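Long-range contacts in NAD-dependent aldehyde dehydrogenase (Sinorhizobium meliloti, PDB 3U4J), which probably oxidises aldehydes, using NAD or NADP as the electron acceptor: residues A[92-97]-A[209-214]; A[128-133]-A[178-183]; A[21-26]-A[204-209]. One frame throughout, in Å; residues are numbered along the deposited sequence.

How the contacts relate
Contacts 1 and 2 join helices 84-100, 202-214, 117-138 and 174-187 in the part of the chain that resembles a Rossmann-type nucleotide-binding domain, while contact 3 lays the N-terminal segment on helix 202-214. Contacts 1 and 3 use successive turns of that helix and have Glu-209 in common; their centres are about 13 Å apart. Contact 2 lies deeper, its centre about 11 Å from that of contact 1 and about 17 Å from that of contact 3. Leu-207, in the helical segment of contact 3, touches Val-94 of contact 1 and Trp-131, Ala-178 and Ser-179 of contact 2. All three lie away from the calcium ion held by Leu-17 and Glu-50; the side chain of Tyr-23 in contact 3 is about 13 Å from it.

Contact 1. Residues A[92-97]-A[209-214]; sequences FKVADL and ELAREA
Leu-97 lays its branched end over segment 209-214 of helix 202-214 and spreads its two methyls along it. CD1 rests on the backbone, 3.5 Å from Leu-210 O, while CD2 turns outward to the carboxylate of Glu-213, 3.8 Å from Glu-213 OE2. The Glu-213 chain is extended beyond CG and passes aslant the leucine methyls; the charged end is itself held by a salt bridge from Glu-213 OE2 to Arg-101. Behind Leu-97 CB stand the two methyls of Leu-210, each 4.2 Å away.

Ala-214 points its single methyl into the other helix. Its CB meets Lys-93 CB at 3.7 Å and Val-94 CG2 at 3.8 Å, and three side chains of helix 84-100, Lys-93, Val-94 and Leu-97, close round it. Val-94 has CG1 anti to its backbone N (chi1 180°), which leaves CG2 to face the alanines and also touch Ala-211 CA. Lys-93, extended beyond CG, runs its CD past Ala-214 O. The axes of the two segments come to 8.6 Å at 123°, with Ala-214 CB between them.

Helix 84-100 thus sits between helix 202-214 and helix 117-138, whose Trp-131 packs on Val-94 and Ala-95; Ile-216, in the loop toward strand 221-223, touches Val-94 and Ala-211, and Phe-92 meets Phe-92 of a second subunit.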
loop_
_atom_site.group_PDB
_atom_site.type_symbol
_atom_site.label_atom_id
_atom_site.label_comp_id
_atom_site.label_asym_id
_atom_site.label_seq_id
_atom_site.Cartn_x
_atom_site.Cartn_y
_atom_site.Cartn_z
ATOM N N PHE A 92 -5.249 -10.914 -21.155
ATOM C CA PHE A 92 -6.740 -10.960 -21.253
ATOM C C PHE A 92 -7.181 -11.820 -22.440
ATOM O O PHE A 92 -8.204 -12.544 -22.373
ATOM C CB PHE A 92 -7.344 -9.551 -21.377
ATOM C CG PHE A 92 -7.532 -8.859 -20.055
ATOM C CD1 PHE A 92 -8.382 -9.404 -19.071
ATOM C CD2 PHE A 92 -6.870 -7.671 -19.783
ATOM C CE1 PHE A 92 -8.555 -8.760 -17.836
ATOM C CE2 PHE A 92 -7.020 -7.029 -18.547
ATOM C CZ PHE A 92 -7.869 -7.561 -17.577
ATOM N N LYS A 93 -6.413 -11.744 -23.535
ATOM C CA LYS A 93 -6.687 -12.587 -24.706
ATOM C C LYS A 93 -6.584 -14.065 -24.368
ATOM O O LYS A 93 -7.386 -14.857 -24.848
ATOM C CB LYS A 93 -5.780 -12.242 -25.898
ATOM C CG LYS A 93 -6.103 -10.892 -26.548
ATOM C CD LYS A 93 -5.107 -10.592 -27.644
ATOM C CE LYS A 93 -5.293 -9.212 -28.179
ATOM N NZ LYS A 93 -4.883 -9.173 -29.612
ATOM N N VAL A 94 -5.589 -14.440 -23.560
ATOM C CA VAL A 94 -5.505 -15.817 -23.042
ATOM C C VAL A 94 -6.744 -16.174 -22.204
ATOM O O VAL A 94 -7.330 -17.238 -22.386
ATOM C CB VAL A 94 -4.238 -16.045 -22.187
ATOM C CG1 VAL A 94 -4.178 -17.488 -21.646
ATOM C CG2 VAL A 94 -2.969 -15.706 -22.987
ATOM N N ALA A 95 -7.110 -15.323 -21.248
ATOM C CA ALA A 95 -8.320 -15.573 -20.448
ATOM C C ALA A 95 -9.552 -15.775 -21.338
ATOM O O ALA A 95 -10.339 -16.726 -21.123
ATOM C CB ALA A 95 -8.548 -14.440 -19.453
ATOM N N ASP A 96 -9.701 -14.927 -22.360
ATOM C CA ASP A 96 -10.780 -15.122 -23.370
ATOM C C ASP A 96 -10.705 -16.457 -24.089
ATOM O O ASP A 96 -11.727 -17.074 -24.320
ATOM C CB ASP A 96 -10.779 -14.028 -24.445
ATOM C CG ASP A 96 -11.275 -12.707 -23.914
ATOM O OD1 ASP A 96 -11.945 -12.697 -22.860
ATOM O OD2 ASP A 96 -10.975 -11.675 -24.542
ATOM N N LEU A 97 -9.507 -16.867 -24.501
ATOM C CA LEU A 97 -9.345 -18.178 -25.151
ATOM C C LEU A 97 -9.690 -19.356 -24.258
ATOM O O LEU A 97 -10.250 -20.345 -24.730
ATOM C CB LEU A 97 -7.909 -18.354 -25.673
ATOM C CG LEU A 97 -7.710 -17.641 -26.996
ATOM C CD1 LEU A 97 -6.198 -17.434 -27.211
ATOM C CD2 LEU A 97 -8.362 -18.397 -28.144
ATOM N N GLU A 209 -0.091 -23.154 -25.707
ATOM C CA GLU A 209 -0.548 -22.970 -27.088
ATOM C C GLU A 209 -1.539 -21.809 -27.177
ATOM O O GLU A 209 -1.516 -21.038 -28.136
ATOM C CB GLU A 209 -1.122 -24.278 -27.660
ATOM C CG GLU A 209 -0.034 -25.379 -27.781
ATOM C CD GLU A 209 -0.585 -26.730 -28.243
ATOM O OE1 GLU A 209 -1.818 -26.953 -28.199
ATOM O OE2 GLU A 209 0.220 -27.601 -28.631
ATOM N N LEU A 210 -2.390 -21.668 -26.165
ATOM C CA LEU A 210 -3.281 -20.483 -26.100
ATOM C C LEU A 210 -2.498 -19.178 -25.951
ATOM O O LEU A 210 -2.837 -18.175 -26.596
ATOM C CB LEU A 210 -4.323 -20.617 -24.992
ATOM C CG LEU A 210 -5.241 -21.839 -25.105
ATOM C CD1 LEU A 210 -6.307 -21.815 -24.012
ATOM C CD2 LEU A 210 -5.881 -21.919 -26.471
ATOM N N ALA A 211 -1.457 -19.174 -25.116
ATOM C CA ALA A 211 -0.585 -17.995 -25.024
ATOM C C ALA A 211 0.031 -17.648 -26.386
ATOM O O ALA A 211 0.101 -16.460 -26.790
ATOM C CB ALA A 211 0.539 -18.191 -23.939
ATOM N N ARG A 212 0.468 -18.671 -27.109
ATOM C CA ARG A 212 1.017 -18.436 -28.467
ATOM C C ARG A 212 -0.088 -17.874 -29.369
ATOM O O ARG A 212 0.117 -16.908 -30.104
ATOM C CB ARG A 212 1.566 -19.743 -29.063
ATOM C CG ARG A 212 2.191 -19.573 -30.444
ATOM C CD ARG A 212 2.882 -20.862 -30.910
ATOM N NE ARG A 212 1.996 -22.033 -30.969
ATOM C CZ ARG A 212 2.447 -23.283 -31.109
ATOM N NH1 ARG A 212 3.765 -23.503 -31.207
ATOM N NH2 ARG A 212 1.598 -24.304 -31.145
ATOM N N GLU A 213 -1.273 -18.476 -29.295
ATOM C CA GLU A 213 -2.424 -18.024 -30.114
ATOM C C GLU A 213 -2.824 -16.551 -29.827
ATOM O O GLU A 213 -3.211 -15.810 -30.742
ATOM C CB GLU A 213 -3.611 -18.987 -29.904
ATOM C CG GLU A 213 -4.860 -18.756 -30.777
ATOM C CD GLU A 213 -5.821 -19.970 -30.743
ATOM O OE1 GLU A 213 -5.464 -21.007 -30.125
ATOM O OE2 GLU A 213 -6.930 -19.905 -31.339
ATOM N N ALA A 214 -2.714 -16.139 -28.564
ATOM C CA ALA A 214 -3.013 -14.766 -28.139
ATOM C C ALA A 214 -1.978 -13.760 -28.643
ATOM O O ALA A 214 -2.234 -12.561 -28.604
ATOM C CB ALA A 214 -3.103 -14.675 -26.604
#

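Contact 2. Residues A[128-133]-A[178-183]; sequences ADLWSY and ASERVP
Ser-179 OG stands between two partners: it accepts a weak hydrogen bond from the indole N-H of Trp-131 and gives its own proton to Phe-175 O one turn back in its helix. The first bond, Trp-131 NE1 to Ser-179 OG, measures 3.1 Å but is bent to 131° at the hydrogen; the hydroxyl oxygen lies at the indole edge, in the plane of the ring. With chi1 at -66° the hydroxyl is turned back toward the preceding turn, where Phe-175 O lies, and still borders the indole edge.

The face of the same indole is taken by Pro-183. Its CG sits 3.5 Å from the centroid of the five-membered ring and close to the normal, a CH-pi contact in which the pyrrolidine lies nearly flat over the indole, CG nearest the CD2-CE2 fused bond. Farther along the benzo ring, Val-182 CG1 approaches Trp-131 CH2 obliquely at 3.8 Å. The face contact, with the weak edge bond, probably restricts rotation of the indole.

On the other flank Leu-130 fits against the serine backbone, with CB 3.6 Å from Ser-179 O and CD1 3.8 Å from Ser-179 CB; CD1 also reaches Glu-180 CG. Ser-179 O is buried without a polar partner, as the residue four ahead is Pro-183, which has no N-H to offer, and the helix kinks there. Glu-180 OE1 and Arg-181 NH1 form a salt bridge of 2.9 Å just before the kink.

The axes run nearly parallel, 19° apart. Helix 174-187 connects the parallel strands 153-168 and 191-195, so it is the helix of a beta-alpha-beta crossover, with segment 128-133 of helix 117-138 packed beside it, as in the Rossmann-type fold of this family.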
loop_
_atom_site.group_PDB
_atom_site.type_symbol
_atom_site.label_atom_id
_atom_site.label_comp_id
_atom_site.label_asym_id
_atom_site.label_seq_id
_atom_site.Cartn_x
_atom_site.Cartn_y
_atom_site.Cartn_z
ATOM N N ALA A 128 -9.851 -19.143 -16.037
ATOM C CA ALA A 128 -10.023 -17.955 -16.858
ATOM C C ALA A 128 -10.088 -16.716 -15.943
ATOM O O ALA A 128 -9.548 -15.659 -16.288
ATOM C CB ALA A 128 -11.274 -18.057 -17.743
ATOM N N ASP A 129 -10.730 -16.855 -14.778
ATOM C CA ASP A 129 -10.839 -15.735 -13.821
ATOM C C ASP A 129 -9.481 -15.399 -13.191
ATOM O O ASP A 129 -9.175 -14.221 -12.949
ATOM C CB ASP A 129 -11.882 -16.024 -12.718
ATOM C CG ASP A 129 -12.244 -14.779 -11.914
ATOM O OD1 ASP A 129 -12.628 -13.740 -12.503
ATOM O OD2 ASP A 129 -12.156 -14.836 -10.685
ATOM N N LEU A 130 -8.658 -16.425 -12.929
ATOM C CA LEU A 130 -7.307 -16.184 -12.443
ATOM C C LEU A 130 -6.500 -15.371 -13.430
ATOM O O LEU A 130 -5.823 -14.419 -13.033
ATOM C CB LEU A 130 -6.576 -17.482 -12.143
ATOM C CG LEU A 130 -7.021 -18.256 -10.888
ATOM C CD1 LEU A 130 -6.473 -19.697 -11.002
ATOM C CD2 LEU A 130 -6.534 -17.597 -9.608
ATOM N N TRP A 131 -6.580 -15.757 -14.698
ATOM C CA TRP A 131 -5.841 -15.061 -15.748
ATOM C C TRP A 131 -6.392 -13.633 -15.832
ATOM O O TRP A 131 -5.614 -12.699 -15.948
ATOM C CB TRP A 131 -5.953 -15.792 -17.111
ATOM C CG TRP A 131 -4.917 -16.869 -17.274
ATOM C CD1 TRP A 131 -4.980 -18.165 -16.776
ATOM C CD2 TRP A 131 -3.655 -16.755 -17.937
ATOM N NE1 TRP A 131 -3.822 -18.854 -17.096
ATOM C CE2 TRP A 131 -3.003 -18.014 -17.823
ATOM C CE3 TRP A 131 -3.000 -15.706 -18.625
ATOM C CZ2 TRP A 131 -1.740 -18.251 -18.368
ATOM C CZ3 TRP A 131 -1.735 -15.948 -19.171
ATOM C CH2 TRP A 131 -1.113 -17.208 -19.030
ATOM N N SER A 132 -7.717 -13.449 -15.734
ATOM C CA SER A 132 -8.276 -12.090 -15.819
ATOM C C SER A 132 -7.873 -11.211 -14.655
ATOM O O SER A 132 -7.535 -10.055 -14.851
ATOM C CB SER A 132 -9.808 -12.082 -15.910
ATOM O OG SER A 132 -10.214 -12.860 -17.015
ATOM N N TYR A 133 -7.960 -11.745 -13.446
ATOM C CA TYR A 133 -7.532 -11.007 -12.257
ATOM C C TYR A 133 -6.077 -10.544 -12.389
ATOM O O TYR A 133 -5.741 -9.382 -12.100
ATOM C CB TYR A 133 -7.693 -11.851 -10.970
ATOM C CG TYR A 133 -7.076 -11.123 -9.786
ATOM C CD1 TYR A 133 -7.828 -10.256 -8.984
ATOM C CD2 TYR A 133 -5.719 -11.275 -9.487
ATOM C CE1 TYR A 133 -7.220 -9.571 -7.922
ATOM C CE2 TYR A 133 -5.114 -10.578 -8.438
ATOM C CZ TYR A 133 -5.866 -9.738 -7.675
ATOM O OH TYR A 133 -5.237 -9.056 -6.661
ATOM N N ALA A 178 -1.075 -24.091 -12.770
ATOM C CA ALA A 178 -0.428 -23.306 -13.840
ATOM C C ALA A 178 -0.989 -21.866 -13.835
ATOM O O ALA A 178 -0.223 -20.875 -13.907
ATOM C CB ALA A 178 -0.661 -23.961 -15.173
ATOM N N SER A 179 -2.318 -21.776 -13.707
ATOM C CA SER A 179 -3.030 -20.517 -13.743
ATOM C C SER A 179 -2.853 -19.660 -12.475
ATOM O O SER A 179 -3.081 -18.451 -12.520
ATOM C CB SER A 179 -4.514 -20.754 -14.036
ATOM O OG SER A 179 -4.692 -21.264 -15.344
ATOM N N GLU A 180 -2.455 -20.276 -11.355
ATOM C CA GLU A 180 -2.077 -19.520 -10.134
ATOM C C GLU A 180 -0.614 -19.059 -10.159
ATOM O O GLU A 180 -0.190 -18.319 -9.286
ATOM C CB GLU A 180 -2.221 -20.374 -8.866
ATOM C CG GLU A 180 -3.592 -20.871 -8.500
ATOM C CD GLU A 180 -3.537 -21.799 -7.262
ATOM O OE1 GLU A 180 -2.422 -22.236 -6.845
ATOM O OE2 GLU A 180 -4.620 -22.105 -6.718
ATOM N N ARG A 181 0.175 -19.539 -11.112
ATOM C CA ARG A 181 1.633 -19.242 -11.125
ATOM C C ARG A 181 2.038 -18.462 -12.374
ATOM O O ARG A 181 2.597 -17.381 -12.266
ATOM C CB ARG A 181 2.472 -20.529 -11.076
ATOM C CG ARG A 181 2.185 -21.438 -9.861
ATOM C CD ARG A 181 2.723 -20.876 -8.530
ATOM N NE ARG A 181 2.475 -21.880 -7.493
ATOM C CZ ARG A 181 1.305 -22.089 -6.904
ATOM N NH1 ARG A 181 0.260 -21.301 -7.159
ATOM N NH2 ARG A 181 1.173 -23.094 -6.046
ATOM N N VAL A 182 1.786 -19.032 -13.550
ATOM C CA VAL A 182 2.221 -18.423 -14.810
ATOM C C VAL A 182 1.779 -16.952 -14.962
ATOM O O VAL A 182 2.606 -16.099 -15.258
ATOM C CB VAL A 182 1.826 -19.287 -16.056
ATOM C CG1 VAL A 182 2.098 -18.544 -17.391
ATOM C CG2 VAL A 182 2.554 -20.658 -16.031
ATOM N N PRO A 183 0.480 -16.644 -14.745
ATOM C CA PRO A 183 0.068 -15.241 -15.013
ATOM C C PRO A 183 0.743 -14.222 -14.088
ATOM O O PRO A 183 1.050 -13.120 -14.519
ATOM C CB PRO A 183 -1.465 -15.258 -14.763
ATOM C CG PRO A 183 -1.884 -16.683 -14.874
ATOM C CD PRO A 183 -0.675 -17.494 -14.394
#

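Contact 3. Residues A[21-26]-A[204-209]; sequences SRYQML and SIRLAE
Tyr-23 overlaps Ile-205 with the root of its side chain: Tyr-23 CB lies 3.5 Å from Ile-205 CD1, while Ile-205 CG2 comes obliquely at the ring near CD1. At the ring edge, close to its plane, Arg-206 CG approaches Tyr-23 CE1 at 4.1 Å. With CG1 at chi1 -78°, Ile-205 CG2 lies anti to the backbone N and also touches the backbone beyond the tyrosine, 3.3 Å from Gln-24 O.

Two waters join the loop backbone to the helix. Water 1 accepts from Gln-24 N at 2.8 Å and donates to Glu-209 OE2 at 2.7 Å. Water 2 lies near Gln-24 O and the same carboxylate oxygen, with more acceptors around it than it has protons. Glu-209 OE2 therefore faces solvent molecules, while OE1 turns to the protein: Arg-206 NH1 donates to its anti lone pair at 2.9 Å, 150° at the hydrogen.

The segment 21-26 leads into strand 25-27, which forms a beta hairpin with strand 30-32, and Leu-26 is backbone-bonded to Val-223 of strand 221-223. Helix 202-214 links that strand to its parallel neighbour 191-195, making a beta-alpha-beta crossover on which the N-terminal chain is laid.

The Arg-206 chain bends at chi2 and chi3, which brings its guanidinium back toward Glu-209, one turn on, with its plane 23° from that of the Tyr-23 ring. Arg-206 NE is salt-bridged to its strongest polar partner, Glu-104 of helix 102-113, whose Ile-108 packs against Tyr-23 and Arg-206. Farther along, Leu-26 directs CD2 across the Glu-209 chain, 3.7 Å from Glu-209 CG, and also meets Ala-208 and the guanidinium of Arg-212.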
loop_
_atom_site.group_PDB
_atom_site.type_symbol
_atom_site.label_atom_id
_atom_site.label_comp_id
_atom_site.label_asym_id
_atom_site.label_seq_id
_atom_site.Cartn_x
_atom_site.Cartn_y
_atom_site.Cartn_z
ATOM N N SER A 21 -5.021 -38.285 -28.180
ATOM C CA SER A 21 -4.396 -36.976 -28.167
ATOM C C SER A 21 -2.876 -37.058 -28.074
ATOM O O SER A 21 -2.331 -37.587 -27.106
ATOM C CB SER A 21 -4.959 -36.137 -27.017
ATOM O OG SER A 21 -6.287 -35.783 -27.272
ATOM N N ARG A 22 -2.190 -36.531 -29.080
ATOM C CA ARG A 22 -0.719 -36.517 -29.090
ATOM C C ARG A 22 -0.304 -35.062 -28.981
ATOM O O ARG A 22 -0.731 -34.237 -29.790
ATOM C CB ARG A 22 -0.134 -37.157 -30.365
ATOM C CG ARG A 22 1.442 -37.120 -30.470
ATOM C CD ARG A 22 1.904 -36.417 -31.775
ATOM N NE ARG A 22 3.366 -36.315 -31.948
ATOM C CZ ARG A 22 3.969 -35.553 -32.869
ATOM N NH1 ARG A 22 3.258 -34.796 -33.706
ATOM N NH2 ARG A 22 5.290 -35.539 -32.953
ATOM N N TYR A 23 0.488 -34.742 -27.962
ATOM C CA TYR A 23 0.882 -33.358 -27.709
ATOM C C TYR A 23 2.368 -33.171 -27.898
ATOM O O TYR A 23 3.136 -34.121 -27.759
ATOM C CB TYR A 23 0.580 -32.949 -26.267
ATOM C CG TYR A 23 -0.867 -33.048 -25.845
ATOM C CD1 TYR A 23 -1.709 -31.932 -25.888
ATOM C CD2 TYR A 23 -1.370 -34.249 -25.351
ATOM C CE1 TYR A 23 -3.058 -32.028 -25.482
ATOM C CE2 TYR A 23 -2.696 -34.358 -24.935
ATOM C CZ TYR A 23 -3.530 -33.235 -25.015
ATOM O OH TYR A 23 -4.818 -33.367 -24.613
ATOM N N GLN A 24 2.765 -31.932 -28.179
ATOM C CA GLN A 24 4.169 -31.580 -28.291
ATOM C C GLN A 24 4.577 -30.531 -27.254
ATOM O O GLN A 24 3.741 -29.720 -26.796
ATOM C CB GLN A 24 4.459 -31.064 -29.697
ATOM C CG GLN A 24 4.451 -32.163 -30.794
ATOM C CD GLN A 24 4.801 -31.576 -32.138
ATOM O OE1 GLN A 24 4.058 -30.744 -32.683
ATOM N NE2 GLN A 24 5.958 -31.962 -32.667
HETATM N N MSE A 25 5.863 -30.535 -26.901
HETATM C CA MSE A 25 6.425 -29.469 -26.080
HETATM C C MSE A 25 6.336 -28.157 -26.829
HETATM O O MSE A 25 6.106 -28.145 -28.044
HETATM C CB MSE A 25 7.864 -29.789 -25.681
HETATM C CG MSE A 25 7.949 -31.024 -24.785
HETATM SE SE MSE A 25 9.796 -31.239 -24.134
HETATM C CE MSE A 25 10.625 -32.110 -25.647
ATOM N N LEU A 26 6.483 -27.047 -26.126
ATOM C CA LEU A 26 6.450 -25.780 -26.822
ATOM C C LEU A 26 7.608 -24.945 -26.334
ATOM O O LEU A 26 7.646 -24.548 -25.192
ATOM C CB LEU A 26 5.073 -25.119 -26.658
ATOM C CG LEU A 26 4.661 -23.706 -27.123
ATOM C CD1 LEU A 26 5.620 -22.933 -27.961
ATOM C CD2 LEU A 26 3.229 -23.728 -27.706
ATOM N N SER A 204 -1.741 -28.197 -19.768
ATOM C CA SER A 204 -0.626 -27.250 -19.658
ATOM C C SER A 204 0.026 -26.908 -20.996
ATOM O O SER A 204 0.466 -25.793 -21.210
ATOM C CB SER A 204 0.433 -27.775 -18.669
ATOM O OG SER A 204 -0.188 -27.888 -17.382
ATOM N N ILE A 205 0.098 -27.889 -21.885
ATOM C CA ILE A 205 0.602 -27.673 -23.223
ATOM C C ILE A 205 -0.443 -26.835 -23.960
ATOM O O ILE A 205 -0.100 -25.862 -24.647
ATOM C CB ILE A 205 0.830 -29.045 -23.944
ATOM C CG1 ILE A 205 2.134 -29.686 -23.448
ATOM C CG2 ILE A 205 0.832 -28.873 -25.457
ATOM C CD1 ILE A 205 2.237 -31.189 -23.780
ATOM N N ARG A 206 -1.713 -27.194 -23.806
ATOM C CA ARG A 206 -2.766 -26.360 -24.403
ATOM C C ARG A 206 -2.697 -24.909 -23.905
ATOM O O ARG A 206 -2.882 -23.979 -24.690
ATOM C CB ARG A 206 -4.201 -26.933 -24.221
ATOM C CG ARG A 206 -4.508 -28.213 -24.998
ATOM C CD ARG A 206 -4.489 -28.039 -26.513
ATOM N NE ARG A 206 -5.649 -27.280 -26.994
ATOM C CZ ARG A 206 -5.578 -26.133 -27.676
ATOM N NH1 ARG A 206 -4.406 -25.596 -27.985
ATOM N NH2 ARG A 206 -6.694 -25.523 -28.071
ATOM N N LEU A 207 -2.410 -24.711 -22.619
ATOM C CA LEU A 207 -2.341 -23.335 -22.084
ATOM C C LEU A 207 -1.215 -22.552 -22.766
ATOM O O LEU A 207 -1.401 -21.378 -23.115
ATOM C CB LEU A 207 -2.150 -23.340 -20.559
ATOM C CG LEU A 207 -2.135 -22.042 -19.775
ATOM C CD1 LEU A 207 -3.408 -21.200 -20.033
ATOM C CD2 LEU A 207 -2.003 -22.347 -18.267
ATOM N N ALA A 208 -0.059 -23.203 -22.963
ATOM C CA ALA A 208 1.066 -22.555 -23.661
ATOM C C ALA A 208 0.694 -22.261 -25.116
ATOM O O ALA A 208 1.133 -21.255 -25.683
ATOM C CB ALA A 208 2.322 -23.419 -23.607
ATOM N N GLU A 209 -0.091 -23.154 -25.707
ATOM C CA GLU A 209 -0.548 -22.970 -27.088
ATOM C C GLU A 209 -1.539 -21.809 -27.177
ATOM O O GLU A 209 -1.516 -21.038 -28.136
ATOM C CB GLU A 209 -1.122 -24.278 -27.660
ATOM C CG GLU A 209 -0.034 -25.379 -27.781
ATOM C CD GLU A 209 -0.585 -26.730 -28.243
ATOM O OE1 GLU A 209 -1.818 -26.953 -28.199
ATOM O OE2 GLU A 209 0.220 -27.601 -28.631
HETATM O O HOH W 1 0.601 -30.237 -28.912
HETATM O O HOH W 2 2.902 -27.445 -28.403
#